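Long-range contact in R.Pab1 family restriction endonuclease (Campylobacter coli, PDB 7CFA), which acts as a restriction DNA glycosylase, probably excising a base within its recognition sequence and then cleaving the DNA backbone at the resulting abasic site: residues A[108-120]-A[155-168]. The protein carries 2 engineered substitutions. Numbering follows the deposited sequence.
Sequences EELIEDKMKINRT and IIIKEKQRAIGVQG
Glu112, on the short helix 111-114, spreads its carboxylate over the start of strand 166-175 and grips the hairpin with both oxygens. Its extended chain (chi2 180°) runs alongside the Val166 carbonyl and brings the carboxylate to the hairpin. OE2 accepts the backbone N-H of Gly168, N to OE2 3.3 Å, on its anti side and well out of the carboxylate plane. OE1 forms a salt bridge with Lys160 NZ at 3.0 Å; the ammonium stands above the carboxylate plane, and the lysine arm comes in roughly perpendicular to the glutamate chain. The same NZ makes a weak bond to Val166 O, placing a positive charge next to two acceptors, Glu112 OE1 and Val166 O, that lie 3.4 Å apart.

The remaining contacts are mainly aliphatic. Ile111 and Ile155 meet tip to tip, CD1 to CD1 at 3.6 Å, while Met115 lays CB and CG across CG1 of Ile157. Farther along, Ile117 and Val166 lie antiparallel, side by side, with Ile117 CD1 3.7 Å from Val166 CG1 and also reaching the backbone of Lys158 and Glu159. The other valine methyl, CG2, rests against two carbonyl oxygens, 3.3 Å from Glu112 O and 3.5 Å from Met115 O.

Met115 also packs on Leu142 and Ile157 on Pro140, both of strand 130-145, and Val127 of the second subunit packs on Ile111. An aliphatic seam thus joins the helix and the chain leading into strand 118-127 to the 152-159/166-175 hairpin, while Glu112 ties the helix to Lys160, where the turn begins, and to Gly168 N; Lys160 NZ probably offsets the closeness of the two acceptors.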
# COMPACT_ATOMS: atom_id res chain seq x y z
N GLU A 108 -20.84 -19.10 7.94
CA GLU A 108 -21.48 -18.06 7.14
C GLU A 108 -20.77 -16.72 7.20
O GLU A 108 -20.96 -15.91 6.29
CB GLU A 108 -22.94 -17.87 7.58
CG GLU A 108 -23.84 -19.05 7.27
CD GLU A 108 -25.23 -18.88 7.86
OE1 GLU A 108 -25.33 -18.42 9.01
OE2 GLU A 108 -26.22 -19.20 7.16
N GLU A 109 -19.97 -16.46 8.23
CA GLU A 109 -19.29 -15.18 8.40
C GLU A 109 -17.96 -15.20 7.66
O GLU A 109 -17.07 -15.98 8.00
CB GLU A 109 -19.07 -14.88 9.88
CG GLU A 109 -20.34 -14.85 10.72
CD GLU A 109 -20.07 -14.50 12.17
OE1 GLU A 109 -18.89 -14.31 12.53
OE2 GLU A 109 -21.05 -14.41 12.94
N LEU A 110 -17.84 -14.36 6.64
CA LEU A 110 -16.61 -14.22 5.88
C LEU A 110 -15.93 -12.89 6.21
O LEU A 110 -16.59 -11.88 6.45
CB LEU A 110 -16.88 -14.30 4.37
CG LEU A 110 -17.43 -15.64 3.89
CD1 LEU A 110 -17.77 -15.56 2.41
CD2 LEU A 110 -16.42 -16.75 4.15
N ILE A 111 -14.60 -12.92 6.22
CA ILE A 111 -13.82 -11.76 6.62
C ILE A 111 -14.05 -10.59 5.66
O ILE A 111 -14.26 -9.45 6.09
CB ILE A 111 -12.33 -12.13 6.72
CG1 ILE A 111 -12.09 -13.02 7.93
CG2 ILE A 111 -11.45 -10.88 6.77
CD1 ILE A 111 -10.66 -13.47 8.10
N GLU A 112 -14.01 -10.85 4.36
CA GLU A 112 -14.19 -9.78 3.38
C GLU A 112 -15.61 -9.22 3.37
O GLU A 112 -15.83 -8.16 2.78
CB GLU A 112 -13.80 -10.27 1.99
CG GLU A 112 -12.30 -10.53 1.85
CD GLU A 112 -11.91 -11.02 0.47
OE1 GLU A 112 -12.79 -11.13 -0.41
OE2 GLU A 112 -10.71 -11.30 0.26
N ASP A 113 -16.56 -9.90 4.01
CA ASP A 113 -17.91 -9.36 4.16
C ASP A 113 -18.11 -8.62 5.48
O ASP A 113 -18.96 -7.72 5.54
CB ASP A 113 -18.95 -10.48 4.04
CG ASP A 113 -18.99 -11.10 2.66
OD1 ASP A 113 -18.77 -10.36 1.67
OD2 ASP A 113 -19.24 -12.32 2.56
N LYS A 114 -17.35 -8.97 6.51
CA LYS A 114 -17.48 -8.33 7.82
C LYS A 114 -16.49 -7.20 8.04
O LYS A 114 -16.77 -6.29 8.83
CB LYS A 114 -17.30 -9.36 8.94
CG LYS A 114 -18.28 -10.52 8.89
CD LYS A 114 -19.72 -10.04 8.94
CE LYS A 114 -20.70 -11.20 8.87
NZ LYS A 114 -22.12 -10.75 8.91
N MET A 115 -15.33 -7.22 7.38
CA MET A 115 -14.35 -6.16 7.56
C MET A 115 -14.66 -5.00 6.62
O MET A 115 -14.89 -5.20 5.43
CB MET A 115 -12.94 -6.70 7.31
CG MET A 115 -12.49 -7.73 8.34
SD MET A 115 -12.51 -7.12 10.04
CE MET A 115 -13.95 -7.94 10.70
N LYS A 116 -14.68 -3.80 7.17
CA LYS A 116 -15.09 -2.61 6.44
C LYS A 116 -13.97 -1.58 6.44
O LYS A 116 -13.34 -1.33 7.48
CB LYS A 116 -16.36 -2.00 7.05
CG LYS A 116 -17.55 -2.95 7.11
CD LYS A 116 -18.02 -3.34 5.71
CE LYS A 116 -19.15 -4.36 5.79
NZ LYS A 116 -19.47 -4.96 4.47
N ILE A 117 -13.73 -0.99 5.28
CA ILE A 117 -12.88 0.18 5.16
C ILE A 117 -13.75 1.42 5.33
O ILE A 117 -14.78 1.56 4.65
CB ILE A 117 -12.14 0.20 3.81
CG1 ILE A 117 -11.18 -1.00 3.73
CG2 ILE A 117 -11.39 1.51 3.61
CD1 ILE A 117 -10.42 -1.09 2.42
N ASN A 118 -13.36 2.30 6.24
CA ASN A 118 -14.17 3.44 6.64
C ASN A 118 -13.60 4.73 6.08
O ASN A 118 -12.38 4.91 6.04
CB ASN A 118 -14.26 3.55 8.16
CG ASN A 118 -15.06 2.43 8.79
OD1 ASN A 118 -16.07 1.99 8.24
ND2 ASN A 118 -14.61 1.97 9.95
N ARG A 119 -14.49 5.63 5.66
CA ARG A 119 -14.13 7.00 5.34
C ARG A 119 -14.85 7.90 6.33
O ARG A 119 -16.07 7.80 6.50
CB ARG A 119 -14.52 7.36 3.90
CG ARG A 119 -13.77 6.56 2.85
CD ARG A 119 -14.22 6.95 1.45
NE ARG A 119 -13.54 6.16 0.42
CZ ARG A 119 -12.45 6.55 -0.23
NH1 ARG A 119 -11.90 7.73 0.04
NH2 ARG A 119 -11.90 5.77 -1.15
N THR A 120 -14.10 8.77 7.00
CA THR A 120 -14.70 9.59 8.03
C THR A 120 -15.28 10.87 7.43
O THR A 120 -15.02 11.23 6.27
CB THR A 120 -13.68 9.95 9.11
OG1 THR A 120 -12.71 10.86 8.57
CG2 THR A 120 -12.98 8.71 9.62
N ILE A 155 -3.96 -10.12 9.00
CA ILE A 155 -4.71 -9.96 7.76
C ILE A 155 -4.91 -8.47 7.52
O ILE A 155 -5.57 -7.78 8.30
CB ILE A 155 -6.06 -10.70 7.82
CG1 ILE A 155 -5.83 -12.19 8.07
CG2 ILE A 155 -6.84 -10.48 6.53
CD1 ILE A 155 -7.10 -12.98 8.28
N ILE A 156 -4.32 -7.98 6.43
CA ILE A 156 -4.46 -6.59 6.03
C ILE A 156 -5.63 -6.48 5.06
O ILE A 156 -5.70 -7.23 4.08
CB ILE A 156 -3.16 -6.06 5.40
CG1 ILE A 156 -1.99 -6.24 6.37
CG2 ILE A 156 -3.32 -4.60 5.02
CD1 ILE A 156 -2.18 -5.55 7.70
N ILE A 157 -6.54 -5.55 5.32
CA ILE A 157 -7.73 -5.35 4.51
C ILE A 157 -7.51 -4.13 3.62
O ILE A 157 -7.30 -3.02 4.12
CB ILE A 157 -8.98 -5.18 5.38
CG1 ILE A 157 -9.15 -6.38 6.31
CG2 ILE A 157 -10.22 -5.00 4.51
CD1 ILE A 157 -9.33 -7.70 5.59
N LYS A 158 -7.57 -4.33 2.31
CA LYS A 158 -7.43 -3.26 1.33
C LYS A 158 -8.59 -3.32 0.34
O LYS A 158 -9.37 -4.27 0.33
CB LYS A 158 -6.09 -3.34 0.59
CG LYS A 158 -4.87 -3.07 1.45
CD LYS A 158 -4.83 -1.63 1.94
CE LYS A 158 -3.59 -1.37 2.78
NZ LYS A 158 -3.50 0.04 3.24
N GLU A 159 -8.70 -2.28 -0.49
CA GLU A 159 -9.76 -2.24 -1.49
C GLU A 159 -9.50 -3.25 -2.60
O GLU A 159 -8.35 -3.49 -2.97
CB GLU A 159 -9.88 -0.84 -2.09
CG GLU A 159 -10.06 0.29 -1.09
CD GLU A 159 -8.75 0.88 -0.62
OE1 GLU A 159 -7.70 0.24 -0.83
OE2 GLU A 159 -8.76 2.00 -0.06
N LYS A 160 -10.57 -3.83 -3.12
CA LYS A 160 -10.45 -4.69 -4.29
C LYS A 160 -10.08 -3.85 -5.50
O LYS A 160 -10.70 -2.82 -5.77
CB LYS A 160 -11.75 -5.45 -4.55
CG LYS A 160 -12.04 -6.56 -3.57
CD LYS A 160 -13.22 -7.39 -4.05
CE LYS A 160 -13.58 -8.50 -3.08
NZ LYS A 160 -12.43 -9.41 -2.84
N GLN A 161 -9.06 -4.29 -6.24
CA GLN A 161 -8.61 -3.56 -7.42
C GLN A 161 -9.58 -3.82 -8.57
O GLN A 161 -9.81 -4.98 -8.94
CB GLN A 161 -7.20 -3.98 -7.80
CG GLN A 161 -6.16 -3.67 -6.75
CD GLN A 161 -6.05 -2.18 -6.46
OE1 GLN A 161 -5.95 -1.37 -7.38
NE2 GLN A 161 -6.08 -1.83 -5.19
N ARG A 162 -10.14 -2.74 -9.12
CA ARG A 162 -11.07 -2.83 -10.24
C ARG A 162 -12.31 -3.66 -9.89
O ARG A 162 -12.86 -4.37 -10.73
CB ARG A 162 -10.39 -3.40 -11.48
CG ARG A 162 -9.23 -2.56 -11.98
CD ARG A 162 -8.59 -3.18 -13.21
NE ARG A 162 -9.55 -3.30 -14.30
CZ ARG A 162 -9.70 -2.40 -15.26
NH1 ARG A 162 -8.95 -1.30 -15.27
NH2 ARG A 162 -10.61 -2.59 -16.21
N ALA A 163 -12.75 -3.56 -8.63
CA ALA A 163 -13.89 -4.34 -8.17
C ALA A 163 -14.51 -3.64 -6.97
O ALA A 163 -13.96 -2.67 -6.43
CB ALA A 163 -13.48 -5.77 -7.81
N ILE A 164 -15.65 -4.18 -6.54
CA ILE A 164 -16.39 -3.68 -5.38
C ILE A 164 -16.10 -4.59 -4.20
O ILE A 164 -16.12 -5.82 -4.33
CB ILE A 164 -17.90 -3.63 -5.68
CG1 ILE A 164 -18.19 -2.56 -6.73
CG2 ILE A 164 -18.70 -3.38 -4.41
CD1 ILE A 164 -17.87 -1.16 -6.27
N GLY A 165 -15.83 -4.00 -3.05
CA GLY A 165 -15.57 -4.75 -1.84
C GLY A 165 -14.14 -4.57 -1.35
O GLY A 165 -13.40 -3.68 -1.78
N VAL A 166 -13.76 -5.46 -0.43
CA VAL A 166 -12.43 -5.42 0.17
C VAL A 166 -11.79 -6.79 0.02
O VAL A 166 -12.45 -7.80 -0.20
CB VAL A 166 -12.48 -5.01 1.66
CG1 VAL A 166 -13.09 -3.62 1.80
CG2 VAL A 166 -13.27 -6.03 2.46
N GLN A 167 -10.46 -6.80 0.15
CA GLN A 167 -9.68 -8.02 0.05
C GLN A 167 -8.72 -8.12 1.24
O GLN A 167 -8.25 -7.09 1.74
CB GLN A 167 -8.88 -8.08 -1.26
CG GLN A 167 -7.93 -6.91 -1.45
CD GLN A 167 -7.05 -7.08 -2.68
OE1 GLN A 167 -6.70 -8.19 -3.06
NE2 GLN A 167 -6.69 -5.96 -3.30
N GLY A 168 -8.45 -9.34 1.66
CA GLY A 168 -7.56 -9.60 2.78
C GLY A 168 -6.27 -10.24 2.30
O GLY A 168 -6.28 -11.15 1.46